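Local coordinates for stage II sporulation protein E (SpoIIE) (Moorella thermoacetica, PDB 3ZT9) that probably acts as a manganese-dependent phosphatase of the PP2C family, in a stressosome-type signalling system adapted to control secondary messengers, at residues D21-K26 and D186-V191; A55-S60 and Q70-E75; Q97-G102 and H130-A135. All coordinates share one frame; numbering follows the deposited sequence.

Interaction 1: residues D21-K26 and D186-V191; sequences DACLVK and DVAVIV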
loop_
_atom_site.group_PDB
_atom_site.type_symbol
_atom_site.label_atom_id
_atom_site.label_comp_id
_atom_site.label_asym_id
_atom_site.label_seq_id
_atom_site.Cartn_x
_atom_site.Cartn_y
_atom_site.Cartn_z
ATOM N N ASP A 21 -2.787 -10.033 4.318
ATOM C CA ASP A 21 -2.285 -8.820 3.692
ATOM C C ASP A 21 -0.748 -8.769 3.820
ATOM O O ASP A 21 -0.162 -9.443 4.655
ATOM C CB ASP A 21 -2.838 -7.543 4.379
ATOM C CG ASP A 21 -4.343 -7.363 4.265
ATOM O OD1 ASP A 21 -5.005 -8.032 3.452
ATOM O OD2 ASP A 21 -4.847 -6.477 5.002
ATOM N N ALA A 22 -0.095 -7.949 3.002
ATOM C CA ALA A 22 1.343 -7.769 3.101
ATOM C C ALA A 22 1.750 -6.323 2.832
ATOM O O ALA A 22 1.104 -5.641 2.052
ATOM C CB ALA A 22 2.065 -8.695 2.122
ATOM N N CYS A 23 2.850 -5.895 3.456
ATOM C CA CYS A 23 3.425 -4.549 3.284
ATOM C C CYS A 23 4.881 -4.617 2.789
ATOM O O CYS A 23 5.624 -5.538 3.135
ATOM C CB CYS A 23 3.404 -3.798 4.638
ATOM S SG CYS A 23 1.727 -3.456 5.182
ATOM N N LEU A 24 5.282 -3.620 1.997
ATOM C CA LEU A 24 6.671 -3.456 1.563
ATOM C C LEU A 24 7.051 -1.989 1.715
ATOM O O LEU A 24 6.286 -1.103 1.342
ATOM C CB LEU A 24 6.812 -3.813 0.085
ATOM C CG LEU A 24 8.190 -3.548 -0.536
ATOM C CD1 LEU A 24 9.210 -4.520 0.002
ATOM C CD2 LEU A 24 8.107 -3.666 -2.043
ATOM N N VAL A 25 8.196 -1.746 2.322
ATOM C CA VAL A 25 8.848 -0.437 2.294
ATOM C C VAL A 25 10.257 -0.706 1.833
ATOM O O VAL A 25 10.988 -1.454 2.473
ATOM C CB VAL A 25 8.882 0.255 3.685
ATOM C CG1 VAL A 25 9.663 1.536 3.607
ATOM C CG2 VAL A 25 7.412 0.492 4.141
ATOM N N LYS A 26 10.665 -0.084 0.741
ATOM C CA LYS A 26 11.997 -0.336 0.217
ATOM C C LYS A 26 12.622 0.964 -0.258
ATOM O O LYS A 26 11.992 1.729 -0.970
ATOM C CB LYS A 26 11.921 -1.386 -0.905
ATOM C CG LYS A 26 13.296 -1.877 -1.432
ATOM C CD LYS A 26 14.259 -2.223 -0.290
ATOM C CE LYS A 26 15.615 -2.836 -0.740
ATOM N NZ LYS A 26 16.570 -1.969 -1.517
ATOM N N ASP A 186 -8.258 -9.196 7.584
ATOM C CA ASP A 186 -6.865 -8.781 7.766
ATOM C C ASP A 186 -6.740 -7.277 7.654
ATOM O O ASP A 186 -7.505 -6.654 6.928
ATOM C CB ASP A 186 -6.019 -9.420 6.686
ATOM C CG ASP A 186 -6.100 -10.939 6.725
ATOM O OD1 ASP A 186 -5.716 -11.506 7.737
ATOM O OD2 ASP A 186 -6.536 -11.538 5.754
ATOM N N VAL A 187 -5.760 -6.699 8.340
ATOM C CA VAL A 187 -5.558 -5.242 8.315
ATOM C C VAL A 187 -4.106 -4.972 7.960
ATOM O O VAL A 187 -3.201 -5.658 8.449
ATOM C CB VAL A 187 -5.925 -4.609 9.668
ATOM C CG1 VAL A 187 -5.444 -3.152 9.759
ATOM C CG2 VAL A 187 -7.465 -4.719 9.922
ATOM N N ALA A 188 -3.857 -3.968 7.119
ATOM C CA ALA A 188 -2.499 -3.563 6.829
ATOM C C ALA A 188 -2.497 -2.050 6.636
ATOM O O ALA A 188 -3.364 -1.514 5.955
ATOM C CB ALA A 188 -1.991 -4.240 5.543
ATOM N N VAL A 189 -1.512 -1.370 7.205
ATOM C CA VAL A 189 -1.445 0.081 7.103
ATOM C C VAL A 189 -0.008 0.509 7.019
ATOM O O VAL A 189 0.805 0.014 7.801
ATOM C CB VAL A 189 -1.975 0.775 8.388
ATOM C CG1 VAL A 189 -2.114 2.309 8.121
ATOM C CG2 VAL A 189 -3.289 0.176 8.833
ATOM N N ILE A 190 0.284 1.480 6.137
ATOM C CA ILE A 190 1.596 2.148 6.112
ATOM C C ILE A 190 1.376 3.655 6.234
ATOM O O ILE A 190 0.458 4.185 5.619
ATOM C CB ILE A 190 2.315 1.901 4.760
ATOM C CG1 ILE A 190 2.640 0.407 4.630
ATOM C CG2 ILE A 190 3.593 2.700 4.687
ATOM C CD1 ILE A 190 3.279 0.067 3.244
ATOM N N VAL A 191 2.172 4.348 7.049
ATOM C CA VAL A 191 2.200 5.812 7.015
ATOM C C VAL A 191 3.658 6.201 6.801
ATOM O O VAL A 191 4.506 5.631 7.454
ATOM C CB VAL A 191 1.722 6.398 8.349
ATOM C CG1 VAL A 191 2.057 7.896 8.425
ATOM C CG2 VAL A 191 0.176 6.137 8.538
HETATM O O HOH W 1 -7.637 -7.199 4.206
HETATM O O HOH W 2 -6.270 -10.465 3.320
#
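The strands holding Asp21, Cys23 and Val25 on one side and Ala188 and Ile190 on the other run almost parallel, 15° between their directions and 6.7 Å apart at the closest, yet they lie in different sheets stacked face to face and share no backbone bonds. The apolar half is a short row of small and branched side chains. CB of Asp21 rests on CB of Ala188 at 3.6 Å; next, SG of Cys23 lies beside the same methyl, further along the strand, at 3.8 Å and also reaches CG1 of Ile190. Beyond it, CD1 of Ile190 touches both CB of Cys23 and the carbonyl O of Leu24, 3.7 Å from that oxygen, with CG2 of Val25 more loosely alongside. At the other end the contact turns polar. The carboxylates of Asp21 and Asp186 are turned 69° to each other, and Asp21 OD1 and Asp186 OD2 stand 4.5 Å apart. A water bridges them, donating to Asp21 OD1 and to Asp186 OD2 at 2.7 Å each. A second water links Asp21 OD1 to the backbone O of Asp186. With chi1 at -64°, Asp21 CG lies opposite its own carbonyl carbon, which brings the carboxylate over Asp186; OD2 is bonded to Ser149 OG. Asp186 OD1 is fastened by the backbone N of Arg13 and Gly20. The side chain of Asp21 comes about 4 Å from a manganese ion, so the watery end borders the metal site. Such facing sheets are the central sandwich of the PP2C fold. Strand 21-28 pairs with strand 31-39, whose Val36 touches Ala188 and Ile190; strand 6-11 adds Ile8 against Cys23 and Val25, while helix 43-60 covers Ala22 and Leu24 from the outer face.

Interaction 2: residues A55-S60 and Q70-E75; sequences ASMESS and QLCHRE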
loop_
_atom_site.group_PDB
_atom_site.type_symbol
_atom_site.label_atom_id
_atom_site.label_comp_id
_atom_site.label_asym_id
_atom_site.label_seq_id
_atom_site.Cartn_x
_atom_site.Cartn_y
_atom_site.Cartn_z
ATOM N N ALA A 55 6.865 -9.588 -3.106
ATOM C CA ALA A 55 8.184 -10.077 -3.522
ATOM C C ALA A 55 8.433 -9.769 -4.990
ATOM O O ALA A 55 9.534 -9.386 -5.379
ATOM C CB ALA A 55 8.279 -11.594 -3.287
ATOM N N SER A 56 7.386 -9.937 -5.801
ATOM C CA SER A 56 7.434 -9.604 -7.216
ATOM C C SER A 56 7.719 -8.112 -7.455
ATOM O O SER A 56 8.528 -7.743 -8.311
ATOM C CB SER A 56 6.134 -9.978 -7.901
ATOM O OG SER A 56 6.292 -9.688 -9.282
ATOM N N MET A 57 7.034 -7.253 -6.716
ATOM C CA MET A 57 7.287 -5.813 -6.798
ATOM C C MET A 57 8.719 -5.480 -6.468
ATOM O O MET A 57 9.383 -4.726 -7.199
ATOM C CB MET A 57 6.366 -5.071 -5.841
ATOM C CG MET A 57 4.963 -5.073 -6.323
ATOM S SD MET A 57 3.955 -4.069 -5.210
ATOM C CE MET A 57 2.473 -3.981 -6.156
ATOM N N GLU A 58 9.213 -6.036 -5.373
ATOM C CA GLU A 58 10.563 -5.718 -4.953
ATOM C C GLU A 58 11.522 -6.119 -6.051
ATOM O O GLU A 58 12.484 -5.409 -6.365
ATOM C CB GLU A 58 10.925 -6.442 -3.663
ATOM C CG GLU A 58 12.409 -6.308 -3.365
ATOM C CD GLU A 58 12.774 -6.655 -1.934
ATOM O OE1 GLU A 58 11.888 -7.101 -1.177
ATOM O OE2 GLU A 58 13.957 -6.470 -1.579
ATOM N N SER A 59 11.264 -7.251 -6.674
ATOM C CA SER A 59 12.190 -7.725 -7.699
ATOM C C SER A 59 12.128 -6.831 -8.960
ATOM O O SER A 59 13.054 -6.817 -9.754
ATOM C CB SER A 59 11.889 -9.183 -8.042
ATOM O OG SER A 59 10.737 -9.265 -8.855
ATOM N N SER A 60 11.039 -6.083 -9.120
ATOM C CA SER A 60 10.770 -5.304 -10.335
ATOM C C SER A 60 10.957 -3.803 -10.127
ATOM O O SER A 60 10.647 -3.008 -11.003
ATOM C CB SER A 60 9.321 -5.513 -10.765
ATOM O OG SER A 60 9.075 -6.870 -11.017
ATOM N N GLN A 70 2.296 -5.665 -14.178
ATOM C CA GLN A 70 2.147 -6.726 -15.181
ATOM C C GLN A 70 2.894 -7.990 -14.740
ATOM O O GLN A 70 2.361 -9.075 -14.834
ATOM C CB GLN A 70 2.600 -6.256 -16.584
ATOM C CG GLN A 70 1.606 -5.299 -17.251
ATOM C CD GLN A 70 2.090 -4.775 -18.592
ATOM O OE1 GLN A 70 3.215 -5.053 -19.018
ATOM N NE2 GLN A 70 1.238 -4.017 -19.269
ATOM N N LEU A 71 4.107 -7.858 -14.209
ATOM C CA LEU A 71 4.793 -9.029 -13.672
ATOM C C LEU A 71 4.068 -9.597 -12.432
ATOM O O LEU A 71 3.997 -10.812 -12.270
ATOM C CB LEU A 71 6.269 -8.756 -13.354
ATOM C CG LEU A 71 7.030 -9.972 -12.768
ATOM C CD1 LEU A 71 6.389 -10.455 -11.499
ATOM C CD2 LEU A 71 7.127 -11.171 -13.701
ATOM N N CYS A 72 3.565 -8.734 -11.542
ATOM C CA CYS A 72 2.793 -9.191 -10.380
ATOM C C CYS A 72 1.664 -10.097 -10.808
ATOM O O CYS A 72 1.462 -11.178 -10.242
ATOM C CB CYS A 72 2.143 -8.015 -9.633
ATOM S SG CYS A 72 3.168 -7.227 -8.445
ATOM N N HIS A 73 0.891 -9.632 -11.781
ATOM C CA HIS A 73 -0.196 -10.417 -12.354
ATOM C C HIS A 73 0.303 -11.771 -12.866
ATOM O O HIS A 73 -0.320 -12.797 -12.607
ATOM C CB HIS A 73 -0.834 -9.608 -13.497
ATOM C CG HIS A 73 -1.880 -10.353 -14.260
ATOM N ND1 HIS A 73 -3.143 -10.580 -13.759
ATOM C CD2 HIS A 73 -1.843 -10.942 -15.478
ATOM C CE1 HIS A 73 -3.848 -11.269 -14.642
ATOM N NE2 HIS A 73 -3.081 -11.501 -15.693
ATOM N N ARG A 74 1.417 -11.790 -13.589
ATOM C CA ARG A 74 1.947 -13.062 -14.109
ATOM C C ARG A 74 2.340 -14.019 -12.968
ATOM O O ARG A 74 2.076 -15.217 -13.029
ATOM C CB ARG A 74 3.148 -12.813 -15.031
ATOM C CG ARG A 74 3.824 -14.077 -15.534
ATOM C CD ARG A 74 5.013 -13.759 -16.449
ATOM N NE ARG A 74 6.255 -13.516 -15.715
ATOM C CZ ARG A 74 7.370 -13.041 -16.266
ATOM N NH1 ARG A 74 7.403 -12.743 -17.560
ATOM N NH2 ARG A 74 8.452 -12.854 -15.521
ATOM N N GLU A 75 2.983 -13.508 -11.925
ATOM C CA GLU A 75 3.426 -14.388 -10.839
ATOM C C GLU A 75 2.246 -14.888 -9.992
ATOM O O GLU A 75 2.368 -15.890 -9.288
ATOM C CB GLU A 75 4.428 -13.665 -9.933
ATOM C CG GLU A 75 5.710 -13.288 -10.602
ATOM C CD GLU A 75 6.601 -14.471 -10.857
ATOM O OE1 GLU A 75 6.195 -15.602 -10.532
ATOM O OE2 GLU A 75 7.712 -14.268 -11.382
#
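Ser56, which faces Leu71 and Cys72 across the helix pair, has a carbonyl O that accepts a 2.7 Å bond from Ser59 OG, the donor standing 28° out of the carbonyl plane; Ser60 OG is also near that oxygen, at 2.9 Å. Small residues let the backbones come close, the CA atoms of Ser56 and Cys72 being 5.6 Å apart where the helix axes approach to 9.0 Å at 140°. The modelled approach of Ser56 OG to CD1 of Leu71 is too short to be trusted, which leaves the placement of this hydroxyl doubtful. One turn on, Ser60 OG lies 4.1 Å from CG of Leu71. CG of Met57 approaches SG of Cys72, but Cys72 has two conformers and the closeness applies to one. The pair forms an antiparallel helical hairpin on the outer face of a sheet: Met57 continues onto Ile68 and Phe69 of helix 65-76, Ser60 rests on Ile68, and Glu58 touches Leu24 and Lys26 of strand 21-28.

Interaction 3: residues Q97-G102 and H130-A135; sequences QAAIVG and HQLLIA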
loop_
_atom_site.group_PDB
_atom_site.type_symbol
_atom_site.label_atom_id
_atom_site.label_comp_id
_atom_site.label_asym_id
_atom_site.label_seq_id
_atom_site.Cartn_x
_atom_site.Cartn_y
_atom_site.Cartn_z
ATOM N N GLN A 97 4.592 8.818 -7.958
ATOM C CA GLN A 97 3.645 8.162 -8.850
ATOM C C GLN A 97 2.944 7.118 -8.011
ATOM O O GLN A 97 3.525 6.583 -7.062
ATOM C CB GLN A 97 4.362 7.409 -9.980
ATOM C CG GLN A 97 5.120 8.204 -10.967
ATOM C CD GLN A 97 5.737 7.292 -12.037
ATOM O OE1 GLN A 97 6.796 7.583 -12.581
ATOM N NE2 GLN A 97 5.064 6.184 -12.332
ATOM N N ALA A 98 1.687 6.814 -8.308
ATOM C CA ALA A 98 1.081 5.730 -7.549
ATOM C C ALA A 98 0.109 4.996 -8.457
ATOM O O ALA A 98 -0.477 5.606 -9.350
ATOM C CB ALA A 98 0.331 6.270 -6.361
ATOM N N ALA A 99 -0.109 3.703 -8.209
ATOM C CA ALA A 99 -1.222 3.018 -8.916
ATOM C C ALA A 99 -1.811 1.944 -8.016
ATOM O O ALA A 99 -1.146 1.498 -7.070
ATOM C CB ALA A 99 -0.713 2.403 -10.210
ATOM N N ILE A 100 -3.042 1.536 -8.317
ATOM C CA ILE A 100 -3.738 0.565 -7.478
ATOM C C ILE A 100 -4.522 -0.352 -8.379
ATOM O O ILE A 100 -5.256 0.136 -9.233
ATOM C CB ILE A 100 -4.788 1.245 -6.530
ATOM C CG1 ILE A 100 -4.123 2.358 -5.707
ATOM C CG2 ILE A 100 -5.419 0.189 -5.585
ATOM C CD1 ILE A 100 -5.140 3.278 -5.071
ATOM N N VAL A 101 -4.369 -1.661 -8.196
ATOM C CA VAL A 101 -5.266 -2.609 -8.856
ATOM C C VAL A 101 -6.110 -3.211 -7.738
ATOM O O VAL A 101 -5.590 -3.842 -6.818
ATOM C CB VAL A 101 -4.511 -3.698 -9.666
ATOM C CG1 VAL A 101 -5.498 -4.712 -10.229
ATOM C CG2 VAL A 101 -3.745 -3.048 -10.800
ATOM N N GLY A 102 -7.419 -2.993 -7.805
ATOM C CA GLY A 102 -8.298 -3.513 -6.785
ATOM C C GLY A 102 -8.623 -2.434 -5.765
ATOM O O GLY A 102 -8.701 -1.269 -6.122
ATOM N N HIS A 130 -7.837 -3.132 -18.400
ATOM C CA HIS A 130 -7.517 -2.683 -19.748
ATOM C C HIS A 130 -6.170 -1.970 -19.733
ATOM O O HIS A 130 -5.324 -2.194 -20.596
ATOM C CB HIS A 130 -8.618 -1.754 -20.267
ATOM C CG HIS A 130 -8.450 -1.355 -21.700
ATOM N ND1 HIS A 130 -8.506 -2.264 -22.734
ATOM C CD2 HIS A 130 -8.235 -0.146 -22.272
ATOM C CE1 HIS A 130 -8.329 -1.634 -23.881
ATOM N NE2 HIS A 130 -8.161 -0.348 -23.629
ATOM N N GLN A 131 -5.973 -1.117 -18.734
ATOM C CA GLN A 131 -4.692 -0.455 -18.548
ATOM C C GLN A 131 -4.603 0.269 -17.199
ATOM O O GLN A 131 -5.594 0.798 -16.665
ATOM C CB GLN A 131 -4.409 0.517 -19.693
ATOM C CG GLN A 131 -5.292 1.751 -19.727
ATOM C CD GLN A 131 -4.667 2.879 -20.534
ATOM O OE1 GLN A 131 -4.061 2.646 -21.588
ATOM N NE2 GLN A 131 -4.792 4.111 -20.027
ATOM N N LEU A 132 -3.391 0.278 -16.666
ATOM C CA LEU A 132 -3.115 0.808 -15.348
ATOM C C LEU A 132 -3.209 2.323 -15.367
ATOM O O LEU A 132 -2.633 2.961 -16.240
ATOM C CB LEU A 132 -1.692 0.386 -14.963
ATOM C CG LEU A 132 -1.241 0.513 -13.518
ATOM C CD1 LEU A 132 -2.058 -0.350 -12.543
ATOM C CD2 LEU A 132 0.237 0.152 -13.462
ATOM N N LEU A 133 -3.914 2.907 -14.406
ATOM C CA LEU A 133 -3.987 4.371 -14.333
ATOM C C LEU A 133 -2.999 4.879 -13.293
ATOM O O LEU A 133 -3.199 4.731 -12.093
ATOM C CB LEU A 133 -5.396 4.838 -13.993
ATOM C CG LEU A 133 -6.333 4.932 -15.201
ATOM C CD1 LEU A 133 -7.726 5.291 -14.740
ATOM C CD2 LEU A 133 -5.834 5.952 -16.213
ATOM N N ILE A 134 -1.905 5.463 -13.751
ATOM C CA ILE A 134 -0.899 5.938 -12.800
ATOM C C ILE A 134 -1.160 7.382 -12.455
ATOM O O ILE A 134 -1.145 8.262 -13.336
ATOM C CB ILE A 134 0.512 5.839 -13.424
ATOM C CG1 ILE A 134 0.838 4.368 -13.677
ATOM C CG2 ILE A 134 1.546 6.463 -12.498
ATOM C CD1 ILE A 134 2.081 4.127 -14.579
ATOM N N ALA A 135 -1.405 7.626 -11.175
ATOM C CA ALA A 135 -1.540 8.988 -10.684
ATOM C C ALA A 135 -0.158 9.559 -10.489
ATOM O O ALA A 135 0.751 8.852 -10.100
ATOM C CB ALA A 135 -2.285 8.974 -9.354
HETATM O O HOH W 3 -4.441 3.133 -10.373
#
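Leu132 lies beside Ala99 and Val101 of strand 95-101, and its side chain reaches the strand with its outer end. From CB the chain turns with CG opposite the backbone N (chi1 -166°), which swings the branched end in over the strand. CG meets CB of Ala99 at 3.8 Å. CD1 goes furthest along the strand and touches CG2 of Val101 at 3.6 Å, the two side chains crossing at about a right angle. CD2 stays near the same Ala99 methyl, 4.1 Å away. Phe69 of helix 65-76 touches both Leu132 and Val101, so the leucine helps join strand and helix. Cut back to an alanine, this position would probably lose its contacts with Ala99 and Val101 and open a gap beside Phe69. Towards the other end, the segment docks onto the strand through Ala98 and Ala135, an antiparallel hydrogen-bonded pair. Ala98 N donates to Ala135 O at 2.9 Å, and Ala135 N returns a bond of 2.9 Å to Ala98 O, meeting it at a C=O...N angle of 164°. CA-H...O contacts, well off straight, run from Ile134 CA to Ala98 O and from Gln97 CA to Ala135 O. Ile134 CG2 packs against NE2 of Gln97 at 3.5 Å, while OE1 of that amide is bonded to a PEG molecule, probably from the crystallisation liquor. Beyond the pair the backbones part, and a water takes over, accepting from Ile100 N at 3.0 Å and lying 2.7 Å from Leu133 O. The chemistry is divided: two direct backbone N-H...O hydrogen bonds fix the register where strand 135-138 begins at the edge of its sheet, a water stands in where the chain has not yet joined, and methyl packing joins segment to strand on the side of helix 65-76.

How the interactions relate
Interactions 1 and 3 hold opposite edge strands of one five-stranded sheet, 21-28 and 135-138, with centres 18 Å apart and nearest atoms about 11 Å apart. Interaction 1 joins that sheet to the other half of the sandwich, whereas interaction 2 ties together the two helices packed on its outer face. Interactions 1 and 2 touch directly: Leu24 CD1 lies 3.9 Å from Glu58 OE1. Interactions 2 and 3 do not touch, their nearest atoms being about 6 Å apart, but Phe69 packs against Met57 and also against Leu132 and Val101. Asp21 of interaction 1 touches Asp38, a ligand in two manganese sites; Val101 of interaction 3 is about 14 Å from a manganese ion.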